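Local structure of rhamnogalacturonan endolyase YesW (Bacillus subtilis, 2ZUX) at residues A[291-295]-A[341-346]; A[323-327]-A[382-386]; A[354-358]-A[396-401]; A[413-419]-A[429-433]. The protein cleaves the backbone of type I rhamnogalacturonan from plant cell walls by endo-acting beta-elimination, as a family 11 polysaccharide lyase that needs calcium or manganese. All coordinates share one frame; numbering follows the deposited sequence.

Contact 1 (A[291-295]-A[341-346]); sequences KTMLV and IIFGSM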
loop_
_atom_site.group_PDB
_atom_site.type_symbol
_atom_site.label_atom_id
_atom_site.label_comp_id
_atom_site.label_asym_id
_atom_site.label_seq_id
_atom_site.Cartn_x
_atom_site.Cartn_y
_atom_site.Cartn_z
ATOM N N LYS A 291 -10.215 -6.592 -22.655
ATOM C CA LYS A 291 -11.334 -6.870 -21.754
ATOM C C LYS A 291 -10.948 -6.642 -20.293
ATOM O O LYS A 291 -9.878 -7.083 -19.847
ATOM C CB LYS A 291 -11.842 -8.297 -21.933
ATOM C CG LYS A 291 -13.024 -8.632 -21.031
ATOM C CD LYS A 291 -13.555 -10.046 -21.252
ATOM C CE LYS A 291 -14.669 -10.365 -20.267
ATOM N NZ LYS A 291 -15.303 -11.675 -20.579
ATOM N N THR A 292 -11.825 -5.951 -19.571
ATOM C CA THR A 292 -11.586 -5.540 -18.200
ATOM C C THR A 292 -12.836 -5.801 -17.380
ATOM O O THR A 292 -13.946 -5.455 -17.798
ATOM C CB THR A 292 -11.256 -4.034 -18.160
ATOM O OG1 THR A 292 -10.064 -3.788 -18.906
ATOM C CG2 THR A 292 -11.057 -3.547 -16.739
ATOM N N MET A 293 -12.661 -6.428 -16.216
ATOM C CA MET A 293 -13.776 -6.656 -15.300
ATOM C C MET A 293 -13.389 -6.283 -13.882
ATOM O O MET A 293 -12.240 -6.462 -13.471
ATOM C CB MET A 293 -14.243 -8.111 -15.337
ATOM C CG MET A 293 -14.782 -8.572 -16.682
ATOM S SD MET A 293 -15.381 -10.269 -16.651
ATOM C CE MET A 293 -16.828 -10.109 -15.607
ATOM N N LEU A 294 -14.360 -5.756 -13.141
ATOM C CA LEU A 294 -14.207 -5.457 -11.718
ATOM C C LEU A 294 -15.411 -6.004 -10.989
ATOM O O LEU A 294 -16.537 -5.831 -11.450
ATOM C CB LEU A 294 -14.107 -3.950 -11.454
ATOM C CG LEU A 294 -12.912 -3.178 -12.026
ATOM C CD1 LEU A 294 -13.173 -2.728 -13.461
ATOM C CD2 LEU A 294 -12.616 -1.967 -11.164
ATOM N N VAL A 295 -15.179 -6.673 -9.865
ATOM C CA VAL A 295 -16.265 -7.186 -9.035
ATOM C C VAL A 295 -16.050 -6.730 -7.603
ATOM O O VAL A 295 -14.919 -6.731 -7.108
ATOM C CB VAL A 295 -16.353 -8.730 -9.100
ATOM C CG1 VAL A 295 -17.469 -9.254 -8.212
ATOM C CG2 VAL A 295 -16.590 -9.206 -10.536
ATOM N N ILE A 341 -13.168 4.148 -7.717
ATOM C CA ILE A 341 -11.969 3.404 -8.088
ATOM C C ILE A 341 -11.306 4.103 -9.274
ATOM O O ILE A 341 -11.940 4.292 -10.315
ATOM C CB ILE A 341 -12.320 1.952 -8.468
ATOM C CG1 ILE A 341 -13.022 1.236 -7.304
ATOM C CG2 ILE A 341 -11.067 1.189 -8.900
ATOM C CD1 ILE A 341 -13.930 0.096 -7.728
ATOM N N ILE A 342 -10.043 4.493 -9.100
ATOM C CA ILE A 342 -9.252 5.066 -10.181
ATOM C C ILE A 342 -8.477 3.913 -10.809
ATOM O O ILE A 342 -7.515 3.397 -10.225
ATOM C CB ILE A 342 -8.301 6.185 -9.683
ATOM C CG1 ILE A 342 -9.079 7.320 -8.993
ATOM C CG2 ILE A 342 -7.459 6.737 -10.839
ATOM C CD1 ILE A 342 -10.171 7.949 -9.849
ATOM N N PHE A 343 -8.934 3.479 -11.975
ATOM C CA PHE A 343 -8.417 2.287 -12.628
ATOM C C PHE A 343 -7.607 2.736 -13.846
ATOM O O PHE A 343 -8.061 2.653 -14.990
ATOM C CB PHE A 343 -9.593 1.387 -13.032
ATOM C CG PHE A 343 -9.206 -0.026 -13.386
ATOM C CD1 PHE A 343 -9.072 -1.000 -12.393
ATOM C CD2 PHE A 343 -8.990 -0.392 -14.711
ATOM C CE1 PHE A 343 -8.717 -2.311 -12.722
ATOM C CE2 PHE A 343 -8.650 -1.696 -15.032
ATOM C CZ PHE A 343 -8.503 -2.655 -14.035
ATOM N N GLY A 344 -6.403 3.246 -13.595
ATOM C CA GLY A 344 -5.572 3.777 -14.668
ATOM C C GLY A 344 -6.236 4.980 -15.310
ATOM O O GLY A 344 -6.465 5.992 -14.644
ATOM N N SER A 345 -6.544 4.863 -16.601
ATOM C CA SER A 345 -7.123 5.963 -17.371
ATOM C C SER A 345 -8.640 6.045 -17.264
ATOM O O SER A 345 -9.264 6.927 -17.862
ATOM C CB SER A 345 -6.713 5.830 -18.837
ATOM O OG SER A 345 -5.313 6.004 -18.967
ATOM N N MET A 346 -9.240 5.128 -16.517
ATOM C CA MET A 346 -10.687 5.166 -16.318
ATOM C C MET A 346 -11.036 5.214 -14.833
ATOM O O MET A 346 -10.165 5.038 -13.970
ATOM C CB MET A 346 -11.357 3.976 -17.012
ATOM C CG MET A 346 -11.162 2.671 -16.286
ATOM S SD MET A 346 -11.682 1.278 -17.280
ATOM C CE MET A 346 -12.411 0.198 -16.041
#
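Side chains of two successive propeller sheets pack together here in a wholly apolar, buried contact: Thr292 and Leu294, on and just before strand 293-300, meet Ile341, Phe343 and Met346 from strand 340-343 and the turn that follows it. The backbones stay well apart, with the CA atoms of Leu294 and Phe343 at 9.7 Å, so the side chains fill the gap between the sheets. Leu294 divides its two methyl groups. CD2 lies 3.9 Å from CD1 of Phe343 and also meets Ile341 CG2, tip to tip, while CD1 touches Met346 CE at 4.0 Å as the two side chains slide past each other in opposite directions. Thr292 is turned with its methyl group anti to the backbone N, which sends CG2 to within 3.5 Å of Phe343 CE2; its hydroxyl is taken up by Ala290 O on its own side. Met346 bends at its last torsion (chi3 -143°), and its terminal CE reaches both Thr292 CG2 and Leu294 CD1. A type II' turn from Phe343 to Met346, closed by Phe343 N to Met346 O at 2.8 Å and Met346 N to Phe343 O at 3.1 Å, puts these two side chains on the same side. Thr285 of strand 281-286 also touches Leu294 and Phe343. Such face-to-face packing of neighbouring four-stranded antiparallel sheets is characteristic of the beta-propeller.

Contact 2 (A[323-327]-A[382-386]); sequences QGNHN and QVHED. With CA (calcium ion), chain C.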
loop_
_atom_site.group_PDB
_atom_site.type_symbol
_atom_site.label_atom_id
_atom_site.label_comp_id
_atom_site.label_asym_id
_atom_site.label_seq_id
_atom_site.Cartn_x
_atom_site.Cartn_y
_atom_site.Cartn_z
ATOM N N GLN A 323 -7.758 0.390 -20.501
ATOM C CA GLN A 323 -7.423 1.622 -19.778
ATOM C C GLN A 323 -6.635 1.424 -18.491
ATOM O O GLN A 323 -6.044 2.374 -17.996
ATOM C CB GLN A 323 -8.691 2.440 -19.479
ATOM C CG GLN A 323 -9.528 2.790 -20.712
ATOM C CD GLN A 323 -8.699 3.406 -21.816
ATOM O OE1 GLN A 323 -8.008 4.406 -21.613
ATOM N NE2 GLN A 323 -8.761 2.806 -22.997
ATOM N N GLY A 324 -6.654 0.215 -17.937
ATOM C CA GLY A 324 -6.070 -0.003 -16.618
ATOM C C GLY A 324 -4.555 -0.011 -16.571
ATOM O O GLY A 324 -3.874 -0.291 -17.568
ATOM N N ASN A 325 -4.034 0.303 -15.393
ATOM C CA ASN A 325 -2.614 0.267 -15.090
ATOM C C ASN A 325 -2.265 -1.044 -14.386
ATOM O O ASN A 325 -3.139 -1.828 -14.028
ATOM C CB ASN A 325 -2.292 1.395 -14.110
ATOM C CG ASN A 325 -1.894 2.701 -14.783
ATOM O OD1 ASN A 325 -2.286 3.001 -15.921
ATOM N ND2 ASN A 325 -1.097 3.492 -14.068
ATOM N N HIS A 326 -0.971 -1.267 -14.151
ATOM C CA HIS A 326 -0.535 -2.307 -13.200
ATOM C C HIS A 326 -0.711 -1.852 -11.746
ATOM O O HIS A 326 0.090 -2.200 -10.878
ATOM C CB HIS A 326 0.946 -2.650 -13.370
ATOM C CG HIS A 326 1.375 -2.908 -14.779
ATOM N ND1 HIS A 326 1.046 -4.053 -15.474
ATOM C CD2 HIS A 326 2.141 -2.168 -15.607
ATOM C CE1 HIS A 326 1.595 -4.004 -16.675
ATOM N NE2 HIS A 326 2.275 -2.874 -16.775
ATOM N N ASN A 327 -1.740 -1.049 -11.498
ATOM C CA ASN A 327 -2.012 -0.472 -10.185
ATOM C C ASN A 327 -3.340 0.264 -10.272
ATOM O O ASN A 327 -3.877 0.466 -11.357
ATOM C CB ASN A 327 -0.858 0.433 -9.674
ATOM C CG ASN A 327 -0.049 1.083 -10.791
ATOM O OD1 ASN A 327 1.122 0.722 -11.029
ATOM N ND2 ASN A 327 -0.644 2.041 -11.469
ATOM N N GLN A 382 -0.771 10.448 -14.009
ATOM C CA GLN A 382 -0.606 9.126 -14.595
ATOM C C GLN A 382 0.366 9.204 -15.750
ATOM O O GLN A 382 0.449 10.227 -16.425
ATOM C CB GLN A 382 -1.951 8.628 -15.121
ATOM C CG GLN A 382 -1.965 7.178 -15.587
ATOM C CD GLN A 382 -3.289 6.785 -16.224
ATOM O OE1 GLN A 382 -4.217 7.595 -16.304
ATOM N NE2 GLN A 382 -3.385 5.538 -16.679
ATOM N N VAL A 383 1.113 8.121 -15.950
ATOM C CA VAL A 383 1.951 7.969 -17.135
ATOM C C VAL A 383 1.397 6.864 -18.024
ATOM O O VAL A 383 0.577 6.042 -17.587
ATOM C CB VAL A 383 3.442 7.729 -16.779
ATOM C CG1 VAL A 383 4.011 8.956 -16.067
ATOM C CG2 VAL A 383 3.611 6.457 -15.938
ATOM N N HIS A 384 1.844 6.863 -19.279
ATOM C CA HIS A 384 1.217 6.049 -20.314
ATOM C C HIS A 384 2.256 5.315 -21.142
ATOM O O HIS A 384 3.324 5.857 -21.436
ATOM C CB HIS A 384 0.320 6.941 -21.175
ATOM C CG HIS A 384 -0.815 7.525 -20.400
ATOM N ND1 HIS A 384 -0.829 8.818 -19.921
ATOM C CD2 HIS A 384 -1.943 6.940 -19.938
ATOM C CE1 HIS A 384 -1.936 9.010 -19.218
ATOM N NE2 HIS A 384 -2.632 7.889 -19.225
ATOM N N GLU A 385 1.929 4.074 -21.495
ATOM C CA GLU A 385 2.858 3.145 -22.131
ATOM C C GLU A 385 2.816 3.210 -23.654
ATOM O O GLU A 385 3.814 2.913 -24.308
ATOM C CB GLU A 385 2.499 1.737 -21.679
ATOM C CG GLU A 385 3.399 0.609 -22.189
ATOM C CD GLU A 385 3.230 -0.622 -21.344
ATOM O OE1 GLU A 385 3.421 -0.499 -20.117
ATOM O OE2 GLU A 385 2.879 -1.698 -21.874
ATOM N N ASP A 386 1.657 3.553 -24.211
ATOM C CA ASP A 386 1.477 3.611 -25.663
ATOM C C ASP A 386 2.271 4.790 -26.221
ATOM O O ASP A 386 1.993 5.942 -25.892
ATOM C CB ASP A 386 -0.023 3.751 -25.980
ATOM C CG ASP A 386 -0.344 3.702 -27.470
ATOM O OD1 ASP A 386 0.575 3.638 -28.313
ATOM O OD2 ASP A 386 -1.557 3.737 -27.782
HETATM CA CA CA C . 2.880 -1.705 -18.486
HETATM O O HOH W 1 2.749 -3.366 -19.879
HETATM O O HOH W 2 4.928 -2.242 -18.312
#
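His326 and Glu385 meet through a calcium ion, and separately Asn325 and Gln382 join the same two segments by an amide-to-amide hydrogen bond. The loop 323-327 runs roughly at right angles to 382-386, and the segments touch mainly through the ends of side chains. NE2 of His326 binds the calcium at 2.2 Å. From the other segment Glu385 reaches out in extended form, CG anti to the backbone N (chi1 -177°), and coordinates with one oxygen, OE1, at 2.1 Å. The other oxygen, OE2, instead accepts a 2.6 Å hydrogen bond from water 1, itself a calcium ligand, which would help to hold the turn of the carboxylate. Water 2, His362 and Asp364 complete the site. On its far side the imidazole is held by ND1, which bonds to Tyr288 OH, so both ring nitrogens are engaged. Apart from the metal site, Gln382 extends straight from its strand and NE2 donates to Asn325 OD1 at 2.9 Å. This bond is bent, with 137° at the hydrogen; the two amide planes are turned 61° against each other, and NE2 approaches from above the carbonyl plane of Asn325. The other end of the Gln382 amide, OE1, accepts a weak bond from Arg396. The charge of the calcium would offset that of the Glu385 carboxylate, and by binding His326 as well the ion ties two distant parts of the chain into one metal site.

Contact 3 (A[354-358]-A[396-401]); sequences GMYST and RDAATG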
loop_
_atom_site.group_PDB
_atom_site.type_symbol
_atom_site.label_atom_id
_atom_site.label_comp_id
_atom_site.label_asym_id
_atom_site.label_seq_id
_atom_site.Cartn_x
_atom_site.Cartn_y
_atom_site.Cartn_z
ATOM N N GLY A 354 -19.270 2.549 -14.812
ATOM C CA GLY A 354 -18.155 3.283 -15.390
ATOM C C GLY A 354 -18.449 4.770 -15.361
ATOM O O GLY A 354 -19.544 5.189 -15.748
ATOM N N MET A 355 -17.483 5.569 -14.908
ATOM C CA MET A 355 -17.648 7.027 -14.822
ATOM C C MET A 355 -17.118 7.759 -16.053
ATOM O O MET A 355 -17.820 8.584 -16.648
ATOM C CB MET A 355 -16.953 7.579 -13.580
ATOM C CG MET A 355 -17.561 7.100 -12.289
ATOM S SD MET A 355 -16.527 7.445 -10.853
ATOM C CE MET A 355 -16.597 9.232 -10.772
ATOM N N TYR A 356 -15.870 7.476 -16.413
ATOM C CA TYR A 356 -15.229 8.101 -17.555
ATOM C C TYR A 356 -14.035 7.269 -17.969
ATOM O O TYR A 356 -13.543 6.439 -17.195
ATOM C CB TYR A 356 -14.755 9.528 -17.219
ATOM C CG TYR A 356 -13.689 9.611 -16.132
ATOM C CD1 TYR A 356 -12.353 9.289 -16.400
ATOM C CD2 TYR A 356 -14.014 10.031 -14.843
ATOM C CE1 TYR A 356 -11.375 9.366 -15.408
ATOM C CE2 TYR A 356 -13.040 10.123 -13.841
ATOM C CZ TYR A 356 -11.725 9.784 -14.134
ATOM O OH TYR A 356 -10.752 9.861 -13.164
ATOM N N SER A 357 -13.561 7.516 -19.183
ATOM C CA SER A 357 -12.260 7.043 -19.639
ATOM C C SER A 357 -11.570 8.195 -20.347
ATOM O O SER A 357 -12.195 8.867 -21.177
ATOM C CB SER A 357 -12.417 5.890 -20.616
ATOM O OG SER A 357 -11.156 5.604 -21.200
ATOM N N THR A 358 -10.299 8.438 -20.038
ATOM C CA THR A 358 -9.557 9.473 -20.761
ATOM C C THR A 358 -9.135 8.970 -22.140
ATOM O O THR A 358 -8.713 9.755 -22.977
ATOM C CB THR A 358 -8.298 9.920 -20.019
ATOM O OG1 THR A 358 -7.366 8.834 -20.001
ATOM C CG2 THR A 358 -8.625 10.372 -18.599
ATOM N N ARG A 396 -5.156 15.060 -14.334
ATOM C CA ARG A 396 -6.588 15.196 -14.569
ATOM C C ARG A 396 -7.404 15.417 -13.307
ATOM O O ARG A 396 -6.959 15.124 -12.192
ATOM C CB ARG A 396 -7.111 13.957 -15.293
ATOM C CG ARG A 396 -7.325 12.732 -14.385
ATOM C CD ARG A 396 -7.710 11.553 -15.230
ATOM N NE ARG A 396 -8.206 10.363 -14.538
ATOM C CZ ARG A 396 -7.573 9.186 -14.502
ATOM N NH1 ARG A 396 -6.354 9.037 -15.014
ATOM N NH2 ARG A 396 -8.157 8.144 -13.931
ATOM N N ASP A 397 -8.618 15.919 -13.522
ATOM C CA ASP A 397 -9.641 15.988 -12.498
ATOM C C ASP A 397 -10.042 14.548 -12.161
ATOM O O ASP A 397 -10.484 13.808 -13.030
ATOM C CB ASP A 397 -10.825 16.777 -13.070
ATOM C CG ASP A 397 -11.950 16.977 -12.077
ATOM O OD1 ASP A 397 -12.429 15.992 -11.480
ATOM O OD2 ASP A 397 -12.400 18.135 -11.944
ATOM N N ALA A 398 -9.880 14.150 -10.898
ATOM C CA ALA A 398 -10.134 12.758 -10.512
ATOM C C ALA A 398 -11.587 12.324 -10.721
ATOM O O ALA A 398 -11.860 11.163 -11.035
ATOM C CB ALA A 398 -9.711 12.517 -9.068
ATOM N N ALA A 399 -12.508 13.261 -10.508
ATOM C CA ALA A 399 -13.942 12.973 -10.562
ATOM C C ALA A 399 -14.527 12.975 -11.969
ATOM O O ALA A 399 -15.360 12.137 -12.290
ATOM C CB ALA A 399 -14.709 13.956 -9.681
ATOM N N THR A 400 -14.099 13.922 -12.801
ATOM C CA THR A 400 -14.703 14.088 -14.121
ATOM C C THR A 400 -13.852 13.481 -15.227
ATOM O O THR A 400 -14.353 13.205 -16.320
ATOM C CB THR A 400 -14.919 15.570 -14.478
ATOM O OG1 THR A 400 -13.647 16.192 -14.697
ATOM C CG2 THR A 400 -15.689 16.306 -13.375
ATOM N N GLY A 401 -12.560 13.300 -14.951
ATOM C CA GLY A 401 -11.631 12.793 -15.950
ATOM C C GLY A 401 -11.090 13.849 -16.896
ATOM O O GLY A 401 -10.270 13.543 -17.755
#
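A tyrosine packed on a turn links two successive sheets of the propeller: Tyr356, on outermost strand 354-357 of one sheet, lies against the turn 397-401 that follows strand 393-397 of the next. The ring spreads over the backbone at Gly401, whose CA sits 3.4 Å from the ring centroid, 8° off the normal, in a CH-pi contact. At the ring edge the hydroxyl is gripped from two sides. Arg396 approaches side-on with two nitrogens, NE at 2.9 Å and NH2 at 3.2 Å from Tyr356 OH, its guanidinium almost perpendicular to the ring; in turn the hydroxyl donates to Ala398 O at 2.7 Å, from above that carbonyl plane. Extended from CG to NE, Arg396 brings its head across the sheet boundary, and NH2 also reaches Gly344 O. Thr358 CG2 packs on Arg396 CD at 3.7 Å, while Met355 CE rests against Ala399 O. Asp397 OD1 accepts from Thr400 N at 3.0 Å within the turn; OD2 forms a salt bridge with Arg375 outside it. The bond from the backbone N three residues on to an aspartate carboxylate oxygen is characteristic of an Asx motif.

Contact 4 (A[413-419]-A[429-433]); sequences VGRGMAA and EVWAN. With CA (calcium ion), chain I.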
loop_
_atom_site.group_PDB
_atom_site.type_symbol
_atom_site.label_atom_id
_atom_site.label_comp_id
_atom_site.label_asym_id
_atom_site.label_seq_id
_atom_site.Cartn_x
_atom_site.Cartn_y
_atom_site.Cartn_z
ATOM N N VAL A 413 6.338 5.917 -21.386
ATOM C CA VAL A 413 6.781 6.602 -20.168
ATOM C C VAL A 413 6.467 5.671 -19.010
ATOM O O VAL A 413 5.317 5.570 -18.578
ATOM C CB VAL A 413 6.097 7.982 -19.989
ATOM C CG1 VAL A 413 6.596 8.678 -18.710
ATOM C CG2 VAL A 413 6.363 8.859 -21.215
ATOM N N GLY A 414 7.489 4.977 -18.514
ATOM C CA GLY A 414 7.274 3.874 -17.579
ATOM C C GLY A 414 7.164 4.247 -16.112
ATOM O O GLY A 414 6.743 3.419 -15.307
ATOM N N ARG A 415 7.561 5.469 -15.762
ATOM C CA ARG A 415 7.562 5.914 -14.377
ATOM C C ARG A 415 7.041 7.335 -14.287
ATOM O O ARG A 415 7.272 8.150 -15.177
ATOM C CB ARG A 415 8.982 5.875 -13.797
ATOM C CG ARG A 415 9.663 4.520 -13.795
ATOM C CD ARG A 415 8.981 3.550 -12.841
ATOM N NE ARG A 415 9.831 2.386 -12.636
ATOM C CZ ARG A 415 10.723 2.266 -11.660
ATOM N NH1 ARG A 415 10.883 3.229 -10.761
ATOM N NH2 ARG A 415 11.466 1.166 -11.588
ATOM N N GLY A 416 6.349 7.630 -13.191
ATOM C CA GLY A 416 5.949 8.993 -12.869
ATOM C C GLY A 416 5.766 9.118 -11.381
ATOM O O GLY A 416 5.352 8.150 -10.739
ATOM N N MET A 417 6.075 10.298 -10.843
ATOM C CA MET A 417 5.952 10.550 -9.410
ATOM C C MET A 417 5.167 11.817 -9.123
ATOM O O MET A 417 5.109 12.719 -9.954
ATOM C CB MET A 417 7.336 10.652 -8.773
ATOM C CG MET A 417 7.736 9.428 -7.973
ATOM S SD MET A 417 6.771 9.205 -6.468
ATOM C CE MET A 417 7.313 10.626 -5.512
ATOM N N ALA A 418 4.575 11.866 -7.937
ATOM C CA ALA A 418 3.902 13.055 -7.451
ATOM C C ALA A 418 4.293 13.241 -5.996
ATOM O O ALA A 418 4.148 12.316 -5.188
ATOM C CB ALA A 418 2.398 12.901 -7.575
ATOM N N ALA A 419 4.793 14.431 -5.672
ATOM C CA ALA A 419 5.204 14.781 -4.306
ATOM C C ALA A 419 5.497 16.264 -4.217
ATOM O O ALA A 419 6.015 16.858 -5.163
ATOM C CB ALA A 419 6.431 13.990 -3.883
ATOM N N GLU A 429 4.434 18.709 -6.818
ATOM C CA GLU A 429 5.092 18.609 -8.109
ATOM C C GLU A 429 4.903 17.204 -8.669
ATOM O O GLU A 429 4.587 16.255 -7.933
ATOM C CB GLU A 429 6.587 18.903 -7.949
ATOM C CG GLU A 429 6.918 20.386 -7.713
ATOM C CD GLU A 429 6.354 20.946 -6.414
ATOM O OE1 GLU A 429 6.671 20.409 -5.323
ATOM O OE2 GLU A 429 5.597 21.946 -6.469
ATOM N N VAL A 430 5.074 17.073 -9.976
ATOM C CA VAL A 430 5.018 15.769 -10.618
ATOM C C VAL A 430 6.187 15.666 -11.578
ATOM O O VAL A 430 6.665 16.679 -12.101
ATOM C CB VAL A 430 3.671 15.508 -11.351
ATOM C CG1 VAL A 430 2.491 15.578 -10.376
ATOM C CG2 VAL A 430 3.479 16.480 -12.498
ATOM N N TRP A 431 6.683 14.456 -11.779
ATOM C CA TRP A 431 7.757 14.264 -12.742
ATOM C C TRP A 431 7.674 12.951 -13.472
ATOM O O TRP A 431 7.211 11.950 -12.933
ATOM C CB TRP A 431 9.152 14.464 -12.132
ATOM C CG TRP A 431 9.639 13.515 -11.040
ATOM C CD1 TRP A 431 10.491 12.455 -11.200
ATOM C CD2 TRP A 431 9.388 13.617 -9.635
ATOM N NE1 TRP A 431 10.764 11.876 -9.986
ATOM C CE2 TRP A 431 10.106 12.572 -9.006
ATOM C CE3 TRP A 431 8.626 14.487 -8.844
ATOM C CZ2 TRP A 431 10.075 12.365 -7.625
ATOM C CZ3 TRP A 431 8.592 14.284 -7.472
ATOM C CH2 TRP A 431 9.317 13.232 -6.873
ATOM N N ALA A 432 8.127 12.981 -14.722
ATOM C CA ALA A 432 8.128 11.822 -15.600
ATOM C C ALA A 432 8.862 12.188 -16.871
ATOM O O ALA A 432 8.899 13.363 -17.264
ATOM C CB ALA A 432 6.704 11.410 -15.932
ATOM N N ASN A 433 9.433 11.177 -17.521
ATOM C CA ASN A 433 10.112 11.348 -18.816
ATOM C C ASN A 433 11.173 12.452 -18.779
ATOM O O ASN A 433 11.370 13.160 -19.764
ATOM C CB ASN A 433 9.087 11.583 -19.944
ATOM C CG ASN A 433 9.652 11.281 -21.332
ATOM O OD1 ASN A 433 10.442 10.359 -21.508
ATOM N ND2 ASN A 433 9.233 12.059 -22.317
HETATM CA CA CA I . 5.257 22.340 -4.112
HETATM O O HOH W 3 9.592 8.602 -16.373
HETATM O O HOH W 4 4.402 23.316 -2.108
#
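Backbone hydrogen bonds pair Met417 with Trp431 in both directions, Met417 N to Trp431 O at 2.9 Å and Trp431 N to Met417 O at 3.0 Å. Ala419 N donates to Glu429 O at 2.9 Å, while the return bond from Glu429 N to Ala419 O is weak. Where the strands part, water 3 bridges Arg415 O and Asn433 N. Arg415 binds substrate, and its NH1 bonds to Thr452 O. Strands 416-419 and 429-432 thus form an antiparallel hairpin, their directions 167° apart, in a propeller sheet that strand 435-437 continues. Among the apolar contacts, Met417 lies alongside Trp431, with CB 3.5 Å from the centroid of the six-membered ring and over its face. Bends at chi2 and chi3 fold Met417 back, so CE reaches Trp431 CH2 and SD makes an oblique Met-aromatic contact. The indole NE1 bonds to Ser451 O. On the other face Ala418 CB meets Val430 CG1, and Val413 CG1 touches Ala432 CB. Metal binding occupies the far end: both carboxylate oxygens of Glu429 bind calcium, OE2 at 2.4 Å and OE1 at 2.7 Å, with Asp420 and Tyr425 among the other ligands; OE1 also accepts from Ile421 N.

How the contacts relate
All four contacts lie in this family 11 lyase's beta-propeller and follow the chain through four successive sheets. Contact 1 joins the sheet of strand 293-300 to that of 340-343; contact 3 joins the latter's outer strand 354-357 to the sheet of 393-397. Contact 2 ties the loop before strand 329-331 to strand 379-383, the neighbour of 393-397, and contact 4 forms the hairpin that follows. Contact 2 alternates along the chain with contacts 1 and 3, touching both, with centres about 11 and 14 Å away. Contact 4, about 12 Å from contact 2, meets it through His384 and Val413. Contacts 1 to 3 join sheets, contact 4 lies within one; contacts 2 and 4 bind calcium.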